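PDB 6M6T: 4-alpha-glucanotransferase from Streptococcus agalactiae, which is an amylomaltase, also called disproportionating enzyme, a protein built on a TIM-barrel fold. Local coordinates for residues A[430-444]-A[483-496]. Sequence-based numbering, arbitrary orientation.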
ATOM      1  N   GLU A 430      -0.889  -0.365  25.442  1.00 51.28           N
ATOM      2  CA  GLU A 430      -0.909  -1.726  25.951  1.00 49.59           C
ATOM      3  C   GLU A 430      -2.320  -2.127  26.401  1.00 51.44           C
ATOM      4  O   GLU A 430      -2.743  -3.277  26.193  1.00 48.09           O
ATOM      5  CB  GLU A 430       0.127  -1.843  27.084  1.00 57.54           C
ATOM      6  CG  GLU A 430       1.577  -2.078  26.588  1.00 57.28           C
ATOM      7  CD  GLU A 430       2.666  -1.452  27.459  1.00 68.72           C
ATOM      8  OE1 GLU A 430       3.856  -1.514  27.053  1.00 73.59           O
ATOM      9  OE2 GLU A 430       2.344  -0.894  28.534  1.00 71.64           O
ATOM     10  N   THR A 431      -3.085  -1.183  26.959  1.00 45.62           N
ATOM     11  CA  THR A 431      -4.485  -1.452  27.259  1.00 45.58           C
ATOM     12  C   THR A 431      -5.238  -1.861  25.998  1.00 47.03           C
ATOM     13  O   THR A 431      -5.762  -2.987  25.894  1.00 48.18           O
ATOM     14  CB  THR A 431      -5.146  -0.218  27.884  1.00 50.27           C
ATOM     15  OG1 THR A 431      -4.265   0.394  28.836  1.00 45.99           O
ATOM     16  CG2 THR A 431      -6.453  -0.608  28.586  1.00 51.05           C
ATOM     17  N   VAL A 432      -5.289  -0.943  25.024  1.00 46.11           N
ATOM     18  CA  VAL A 432      -6.090  -1.168  23.827  1.00 45.41           C
ATOM     19  C   VAL A 432      -5.669  -2.465  23.160  1.00 44.08           C
ATOM     20  O   VAL A 432      -6.517  -3.246  22.715  1.00 44.90           O
ATOM     21  CB  VAL A 432      -5.985   0.036  22.866  1.00 50.56           C
ATOM     22  CG1 VAL A 432      -6.683  -0.267  21.525  1.00 42.57           C
ATOM     23  CG2 VAL A 432      -6.582   1.278  23.501  1.00 51.19           C
ATOM     24  N   LEU A 433      -4.362  -2.735  23.114  1.00 40.84           N
ATOM     25  CA  LEU A 433      -3.884  -3.907  22.401  1.00 40.74           C
ATOM     26  C   LEU A 433      -4.212  -5.199  23.145  1.00 47.86           C
ATOM     27  O   LEU A 433      -4.475  -6.236  22.506  1.00 45.36           O
ATOM     28  CB  LEU A 433      -2.389  -3.766  22.168  1.00 45.44           C
ATOM     29  CG  LEU A 433      -2.017  -2.857  21.007  1.00 42.85           C
ATOM     30  CD1 LEU A 433      -0.575  -2.431  21.132  1.00 47.98           C
ATOM     31  CD2 LEU A 433      -2.221  -3.623  19.728  1.00 40.93           C
ATOM     32  N   ARG A 434      -4.220  -5.168  24.484  1.00 50.17           N
ATOM     33  CA  ARG A 434      -4.726  -6.327  25.220  1.00 50.83           C
ATOM     34  C   ARG A 434      -6.154  -6.635  24.792  1.00 46.38           C
ATOM     35  O   ARG A 434      -6.477  -7.777  24.417  1.00 48.46           O
ATOM     36  CB  ARG A 434      -4.645  -6.089  26.735  1.00 48.05           C
ATOM     37  CG  ARG A 434      -3.242  -6.256  27.311  1.00 49.87           C
ATOM     38  CD  ARG A 434      -3.245  -7.184  28.530  1.00 59.09           C
ATOM     39  NE  ARG A 434      -1.918  -7.740  28.798  1.00 58.89           N
ATOM     40  CZ  ARG A 434      -0.888  -7.018  29.212  1.00 49.31           C
ATOM     41  NH1 ARG A 434      -1.038  -5.722  29.424  1.00 47.78           N
ATOM     42  NH2 ARG A 434       0.283  -7.595  29.429  1.00 53.53           N
ATOM     43  N   THR A 435      -7.012  -5.606  24.774  1.00 41.54           N
ATOM     44  CA  THR A 435      -8.398  -5.851  24.376  1.00 39.98           C
ATOM     45  C   THR A 435      -8.490  -6.353  22.935  1.00 43.95           C
ATOM     46  O   THR A 435      -9.141  -7.371  22.670  1.00 47.09           O
ATOM     47  CB  THR A 435      -9.260  -4.612  24.561  1.00 40.99           C
ATOM     48  OG1 THR A 435      -9.071  -4.095  25.881  1.00 45.93           O
ATOM     49  CG2 THR A 435     -10.710  -4.992  24.403  1.00 37.98           C
ATOM     50  N   LEU A 436      -7.846  -5.654  21.991  1.00 44.11           N
ATOM     51  CA  LEU A 436      -7.831  -6.084  20.588  1.00 36.65           C
ATOM     52  C   LEU A 436      -7.485  -7.558  20.451  1.00 38.61           C
ATOM     53  O   LEU A 436      -8.102  -8.286  19.670  1.00 38.08           O
ATOM     54  CB  LEU A 436      -6.827  -5.249  19.786  1.00 37.31           C
ATOM     55  CG  LEU A 436      -6.483  -5.678  18.346  1.00 34.73           C
ATOM     56  CD1 LEU A 436      -7.686  -5.711  17.462  1.00 35.75           C
ATOM     57  CD2 LEU A 436      -5.488  -4.741  17.746  1.00 35.29           C
ATOM     58  N   TYR A 437      -6.459  -8.013  21.170  1.00 41.23           N
ATOM     59  CA  TYR A 437      -6.061  -9.401  21.014  1.00 39.70           C
ATOM     60  C   TYR A 437      -7.031 -10.340  21.700  1.00 42.12           C
ATOM     61  O   TYR A 437      -7.078 -11.525  21.353  1.00 39.42           O
ATOM     62  CB  TYR A 437      -4.639  -9.602  21.542  1.00 45.16           C
ATOM     63  CG  TYR A 437      -3.604  -9.309  20.494  1.00 38.26           C
ATOM     64  CD1 TYR A 437      -3.743  -8.214  19.657  1.00 39.57           C
ATOM     65  CD2 TYR A 437      -2.509 -10.135  20.318  1.00 43.31           C
ATOM     66  CE1 TYR A 437      -2.813  -7.936  18.692  1.00 43.05           C
ATOM     67  CE2 TYR A 437      -1.565  -9.867  19.338  1.00 43.50           C
ATOM     68  CZ  TYR A 437      -1.729  -8.764  18.531  1.00 37.98           C
ATOM     69  OH  TYR A 437      -0.824  -8.488  17.549  1.00 38.12           O
ATOM     70  N   ALA A 438      -7.821  -9.836  22.650  1.00 45.02           N
ATOM     71  CA  ALA A 438      -8.827 -10.678  23.280  1.00 38.90           C
ATOM     72  C   ALA A 438     -10.067 -10.915  22.421  1.00 38.91           C
ATOM     73  O   ALA A 438     -10.896 -11.748  22.807  1.00 46.42           O
ATOM     74  CB  ALA A 438      -9.248 -10.069  24.616  1.00 39.53           C
ATOM     75  N   THR A 439     -10.218 -10.229  21.285  1.00 33.96           N
ATOM     76  CA  THR A 439     -11.433 -10.340  20.484  1.00 38.38           C
ATOM     77  C   THR A 439     -11.497 -11.676  19.741  1.00 34.43           C
ATOM     78  O   THR A 439     -10.491 -12.354  19.531  1.00 34.79           O
ATOM     79  CB  THR A 439     -11.535  -9.189  19.473  1.00 38.69           C
ATOM     80  OG1 THR A 439     -10.752  -9.481  18.311  1.00 36.82           O
ATOM     81  CG2 THR A 439     -11.059  -7.877  20.081  1.00 39.82           C
ATOM     82  N   VAL A 440     -12.704 -12.037  19.314  1.00 30.83           N
ATOM     83  CA  VAL A 440     -12.923 -13.332  18.683  1.00 32.60           C
ATOM     84  C   VAL A 440     -12.418 -13.346  17.247  1.00 37.81           C
ATOM     85  O   VAL A 440     -12.613 -14.335  16.528  1.00 38.01           O
ATOM     86  CB  VAL A 440     -14.410 -13.713  18.730  1.00 34.31           C
ATOM     87  CG1 VAL A 440     -14.896 -13.659  20.150  1.00 34.18           C
ATOM     88  CG2 VAL A 440     -15.229 -12.791  17.850  1.00 32.29           C
ATOM     89  N   SER A 441     -11.790 -12.246  16.816  1.00 37.33           N
ATOM     90  CA  SER A 441     -11.327 -12.119  15.437  1.00 38.62           C
ATOM     91  C   SER A 441     -10.278 -13.179  15.127  1.00 39.18           C
ATOM     92  O   SER A 441      -9.457 -13.521  15.981  1.00 42.55           O
ATOM     93  CB  SER A 441     -10.742 -10.719  15.196  1.00 39.14           C
ATOM     94  OG  SER A 441     -11.723  -9.759  14.835  1.00 37.19           O
ATOM     95  N   GLN A 442     -10.297 -13.708  13.896  1.00 37.09           N
ATOM     96  CA  GLN A 442      -9.323 -14.740  13.559  1.00 35.95           C
ATOM     97  C   GLN A 442      -7.917 -14.175  13.515  1.00 41.33           C
ATOM     98  O   GLN A 442      -6.970 -14.859  13.922  1.00 42.50           O
ATOM     99  CB  GLN A 442      -9.678 -15.426  12.236  1.00 42.71           C
ATOM    100  CG  GLN A 442      -9.334 -14.665  10.952  1.00 48.61           C
ATOM    101  CD  GLN A 442      -9.858 -15.366   9.687  1.00 55.72           C
ATOM    102  OE1 GLN A 442     -11.075 -15.461   9.460  1.00 52.35           O
ATOM    103  NE2 GLN A 442      -8.936 -15.860   8.861  1.00 61.94           N
ATOM    104  N   THR A 443      -7.768 -12.922  13.077  1.00 41.37           N
ATOM    105  CA  THR A 443      -6.477 -12.255  12.989  1.00 34.94           C
ATOM    106  C   THR A 443      -6.594 -10.842  13.531  1.00 31.42           C
ATOM    107  O   THR A 443      -7.573 -10.152  13.266  1.00 39.86           O
ATOM    108  CB  THR A 443      -5.959 -12.203  11.544  1.00 36.36           C
ATOM    109  OG1 THR A 443      -6.101 -13.489  10.922  1.00 40.77           O
ATOM    110  CG2 THR A 443      -4.493 -11.800  11.516  1.00 37.15           C
ATOM    111  N   THR A 444      -5.599 -10.417  14.290  1.00 37.22           N
ATOM    112  CA  THR A 444      -5.484  -9.043  14.747  1.00 34.96           C
ATOM    113  C   THR A 444      -4.113  -8.523  14.353  1.00 36.24           C
ATOM    114  O   THR A 444      -3.120  -9.262  14.399  1.00 41.09           O
ATOM    115  CB  THR A 444      -5.663  -8.935  16.263  1.00 40.79           C
ATOM    116  OG1 THR A 444      -4.755  -9.844  16.911  1.00 39.11           O
ATOM    117  CG2 THR A 444      -7.128  -9.247  16.670  1.00 33.33           C
ATOM    118  N   ARG A 483       9.419  -4.160  24.634  1.00 53.62           N
ATOM    119  CA  ARG A 483       8.330  -4.106  23.653  1.00 49.89           C
ATOM    120  C   ARG A 483       8.092  -5.481  23.036  1.00 51.29           C
ATOM    121  O   ARG A 483       6.943  -5.935  22.905  1.00 51.61           O
ATOM    122  CB  ARG A 483       8.620  -3.084  22.546  1.00 43.93           C
ATOM    123  CG  ARG A 483       8.920  -1.671  22.998  1.00 47.85           C
ATOM    124  CD  ARG A 483       7.862  -1.131  23.940  1.00 48.58           C
ATOM    125  NE  ARG A 483       7.983   0.316  24.093  1.00 50.56           N
ATOM    126  CZ  ARG A 483       7.697   0.975  25.213  1.00 56.49           C
ATOM    127  NH1 ARG A 483       7.269   0.299  26.277  1.00 64.08           N
ATOM    128  NH2 ARG A 483       7.828   2.301  25.269  1.00 42.61           N
ATOM    129  N   LYS A 484       9.181  -6.158  22.652  1.00 48.31           N
ATOM    130  CA  LYS A 484       9.061  -7.476  22.037  1.00 45.34           C
ATOM    131  C   LYS A 484       8.428  -8.466  22.999  1.00 46.91           C
ATOM    132  O   LYS A 484       7.602  -9.293  22.596  1.00 47.06           O
ATOM    133  CB  LYS A 484      10.435  -7.973  21.571  1.00 44.74           C
ATOM    134  CG  LYS A 484      11.005  -7.179  20.400  1.00 55.71           C
ATOM    135  CD  LYS A 484      12.539  -7.091  20.397  1.00 59.08           C
ATOM    136  CE  LYS A 484      13.156  -8.182  19.547  1.00 55.60           C
ATOM    137  NZ  LYS A 484      13.172  -9.435  20.332  1.00 69.51           N
ATOM    138  N   ALA A 485       8.809  -8.400  24.279  1.00 53.01           N
ATOM    139  CA  ALA A 485       8.251  -9.312  25.273  1.00 52.34           C
ATOM    140  C   ALA A 485       6.762  -9.058  25.473  1.00 47.34           C
ATOM    141  O   ALA A 485       5.978  -9.999  25.638  1.00 39.80           O
ATOM    142  CB  ALA A 485       9.005  -9.162  26.590  1.00 51.39           C
ATOM    143  N   PHE A 486       6.364  -7.786  25.433  1.00 47.63           N
ATOM    144  CA  PHE A 486       4.955  -7.437  25.518  1.00 44.70           C
ATOM    145  C   PHE A 486       4.166  -8.052  24.371  1.00 48.57           C
ATOM    146  O   PHE A 486       3.077  -8.621  24.574  1.00 45.90           O
ATOM    147  CB  PHE A 486       4.790  -5.919  25.509  1.00 43.84           C
ATOM    148  CG  PHE A 486       3.375  -5.493  25.324  1.00 52.73           C
ATOM    149  CD1 PHE A 486       2.418  -5.822  26.268  1.00 51.99           C
ATOM    150  CD2 PHE A 486       2.981  -4.820  24.189  1.00 50.53           C
ATOM    151  CE1 PHE A 486       1.102  -5.456  26.098  1.00 56.29           C
ATOM    152  CE2 PHE A 486       1.664  -4.454  24.018  1.00 53.01           C
ATOM    153  CZ  PHE A 486       0.721  -4.777  24.966  1.00 49.47           C
ATOM    154  N   LEU A 487       4.679  -7.909  23.144  1.00 45.79           N
ATOM    155  CA  LEU A 487       3.962  -8.467  22.001  1.00 43.85           C
ATOM    156  C   LEU A 487       3.884  -9.987  22.108  1.00 42.46           C
ATOM    157  O   LEU A 487       2.815 -10.578  21.913  1.00 44.89           O
ATOM    158  CB  LEU A 487       4.609  -8.034  20.675  1.00 46.69           C
ATOM    159  CG  LEU A 487       3.982  -8.551  19.363  1.00 43.35           C
ATOM    160  CD1 LEU A 487       2.493  -8.265  19.305  1.00 39.86           C
ATOM    161  CD2 LEU A 487       4.675  -8.018  18.121  1.00 41.25           C
ATOM    162  N   LYS A 488       5.000 -10.642  22.439  1.00 44.29           N
ATOM    163  CA  LYS A 488       4.944 -12.093  22.604  1.00 46.16           C
ATOM    164  C   LYS A 488       3.926 -12.480  23.666  1.00 42.76           C
ATOM    165  O   LYS A 488       3.199 -13.466  23.506  1.00 43.73           O
ATOM    166  CB  LYS A 488       6.312 -12.682  22.960  1.00 42.97           C
ATOM    167  CG  LYS A 488       6.283 -14.209  22.974  1.00 44.10           C
ATOM    168  CD  LYS A 488       7.575 -14.805  23.453  1.00 52.80           C
ATOM    169  CE  LYS A 488       8.061 -15.905  22.510  1.00 61.96           C
ATOM    170  NZ  LYS A 488       9.568 -16.017  22.475  1.00 74.40           N
ATOM    171  N   GLU A 489       3.847 -11.701  24.750  1.00 41.65           N
ATOM    172  CA  GLU A 489       2.930 -12.038  25.833  1.00 45.58           C
ATOM    173  C   GLU A 489       1.483 -11.981  25.361  1.00 45.20           C
ATOM    174  O   GLU A 489       0.738 -12.948  25.529  1.00 44.96           O
ATOM    175  CB  GLU A 489       3.139 -11.116  27.037  1.00 39.19           C
ATOM    176  CG  GLU A 489       2.159 -11.359  28.168  1.00 40.14           C
ATOM    177  CD  GLU A 489       2.153 -10.226  29.167  1.00 52.64           C
ATOM    178  OE1 GLU A 489       1.403 -10.289  30.177  1.00 55.61           O
ATOM    179  OE2 GLU A 489       2.913  -9.264  28.935  1.00 51.58           O
ATOM    180  N   ILE A 490       1.064 -10.859  24.770  1.00 38.73           N
ATOM    181  CA  ILE A 490      -0.323 -10.796  24.325  1.00 38.80           C
ATOM    182  C   ILE A 490      -0.587 -11.846  23.251  1.00 44.23           C
ATOM    183  O   ILE A 490      -1.720 -12.336  23.113  1.00 48.35           O
ATOM    184  CB  ILE A 490      -0.713  -9.382  23.843  1.00 41.74           C
ATOM    185  CG1 ILE A 490      -0.014  -9.027  22.533  1.00 39.55           C
ATOM    186  CG2 ILE A 490      -0.474  -8.350  24.941  1.00 40.69           C
ATOM    187  CD1 ILE A 490      -0.051  -7.585  22.269  1.00 39.85           C
ATOM    188  N   THR A 491       0.441 -12.250  22.507  1.00 40.05           N
ATOM    189  CA  THR A 491       0.196 -13.276  21.502  1.00 40.69           C
ATOM    190  C   THR A 491       0.009 -14.655  22.138  1.00 41.93           C
ATOM    191  O   THR A 491      -0.789 -15.464  21.638  1.00 40.68           O
ATOM    192  CB  THR A 491       1.322 -13.260  20.464  1.00 43.58           C
ATOM    193  OG1 THR A 491       1.371 -11.971  19.837  1.00 40.53           O
ATOM    194  CG2 THR A 491       1.089 -14.303  19.405  1.00 48.21           C
ATOM    195  N   THR A 492       0.690 -14.928  23.258  1.00 40.78           N
ATOM    196  CA  THR A 492       0.537 -16.218  23.947  1.00 43.06           C
ATOM    197  C   THR A 492      -0.727 -16.272  24.815  1.00 40.30           C
ATOM    198  O   THR A 492      -1.467 -17.259  24.784  1.00 36.17           O
ATOM    199  CB  THR A 492       1.772 -16.515  24.807  1.00 40.68           C
ATOM    200  OG1 THR A 492       2.946 -16.011  24.164  1.00 49.89           O
ATOM    201  CG2 THR A 492       1.941 -18.014  25.002  1.00 34.82           C
ATOM    202  N   ILE A 493      -0.971 -15.233  25.612  1.00 37.38           N
ATOM    203  CA  ILE A 493      -2.110 -15.210  26.523  1.00 34.37           C
ATOM    204  C   ILE A 493      -3.418 -15.411  25.770  1.00 37.15           C
ATOM    205  O   ILE A 493      -4.313 -16.116  26.238  1.00 39.78           O
ATOM    206  CB  ILE A 493      -2.115 -13.891  27.319  1.00 33.76           C
ATOM    207  CG1 ILE A 493      -0.920 -13.850  28.279  1.00 38.86           C
ATOM    208  CG2 ILE A 493      -3.428 -13.700  28.059  1.00 32.02           C
ATOM    209  CD1 ILE A 493      -1.109 -14.668  29.537  1.00 40.63           C
ATOM    210  N   TYR A 494      -3.569 -14.790  24.605  1.00 40.95           N
ATOM    211  CA  TYR A 494      -4.854 -14.837  23.919  1.00 35.31           C
ATOM    212  C   TYR A 494      -4.881 -15.836  22.782  1.00 37.69           C
ATOM    213  O   TYR A 494      -5.786 -15.778  21.945  1.00 35.52           O
ATOM    214  CB  TYR A 494      -5.231 -13.461  23.423  1.00 30.78           C
ATOM    215  CG  TYR A 494      -5.481 -12.538  24.564  1.00 33.44           C
ATOM    216  CD1 TYR A 494      -6.572 -12.725  25.385  1.00 34.54           C
ATOM    217  CD2 TYR A 494      -4.615 -11.494  24.844  1.00 37.74           C
ATOM    218  CE1 TYR A 494      -6.823 -11.888  26.448  1.00 36.52           C
ATOM    219  CE2 TYR A 494      -4.852 -10.643  25.912  1.00 39.42           C
ATOM    220  CZ  TYR A 494      -5.961 -10.848  26.713  1.00 36.57           C
ATOM    221  OH  TYR A 494      -6.227 -10.013  27.780  1.00 36.43           O
ATOM    222  N   ASN A 495      -3.908 -16.752  22.747  1.00 37.71           N
ATOM    223  CA  ASN A 495      -3.891 -17.922  21.877  1.00 33.75           C
ATOM    224  C   ASN A 495      -3.853 -17.583  20.385  1.00 37.10           C
ATOM    225  O   ASN A 495      -4.721 -18.027  19.632  1.00 39.44           O
ATOM    226  CB  ASN A 495      -5.092 -18.801  22.206  1.00 35.84           C
ATOM    227  CG  ASN A 495      -4.917 -20.229  21.745  1.00 41.04           C
ATOM    228  OD1 ASN A 495      -3.810 -20.651  21.442  1.00 39.76           O
ATOM    229  ND2 ASN A 495      -6.021 -20.983  21.683  1.00 36.85           N
ATOM    230  N   ARG A 496      -2.830 -16.858  19.946  1.00 39.75           N
ATOM    231  CA  ARG A 496      -2.682 -16.488  18.519  1.00 37.20           C
ATOM    232  C   ARG A 496      -1.232 -16.675  18.069  1.00 39.66           C
ATOM    233  O   ARG A 496      -0.785 -15.881  17.289  1.00 47.97           O
ATOM    234  CB  ARG A 496      -3.005 -15.008  18.367  1.00 36.60           C
ATOM    235  CG  ARG A 496      -4.416 -14.628  18.752  1.00 41.21           C
ATOM    236  CD  ARG A 496      -4.867 -13.481  17.890  1.00 46.01           C
ATOM    237  NE  ARG A 496      -5.900 -12.727  18.532  1.00 37.83           N
ATOM    238  CZ  ARG A 496      -7.091 -12.565  18.036  1.00 40.08           C
ATOM    239  NH1 ARG A 496      -7.973 -11.874  18.706  1.00 44.42           N
ATOM    240  NH2 ARG A 496      -7.412 -13.082  16.880  1.00 42.72           N
TER
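R483 and E430 open the contact between two neighbouring outer helices of a TIM barrel, helix 481-493 and helix 428-438, the latter leading into barrel strand 443-447; the short axes cross at -30°. Their opposite charges pair only at long range, OE1 of E430 lying well out of the guanidinium plane of R483. One turn on, F486 suits the interface because its flat ring accepts the aliphatic part of E430: CG of E430 sits 3.4 Å from the ring centroid of F486, over the face, while CD1 of L433 meets the rim. L487 packs CD1 against the hydroxyl end of Y437, whose OH is hydrogen-bonded to T446. At a partly exposed border, where an acid-base pair fits, the extended chain of E489 brings OE1 to NH2 of R434 in a 3.0 Å salt bridge. Branched I490, with CG1 between backbone N and carbonyl carbon (chi1 70°), lays CD1 over a face of the Y437 ring. T491 sets OG1 at that ring's edge, its bonds going to O of L487 and to Q41. As the helix ends in a Schellman motif with N495 at C-prime, Y494 spreads its ring over CA of A438. CG2 of strand residue T444 covers one face of the R496 guanidinium, whose several N-H groups suit a helix end: NH1 of R496 donates weakly to O of T439 and, at 2.8 Å, to O of Y437, from above the carbonyl plane.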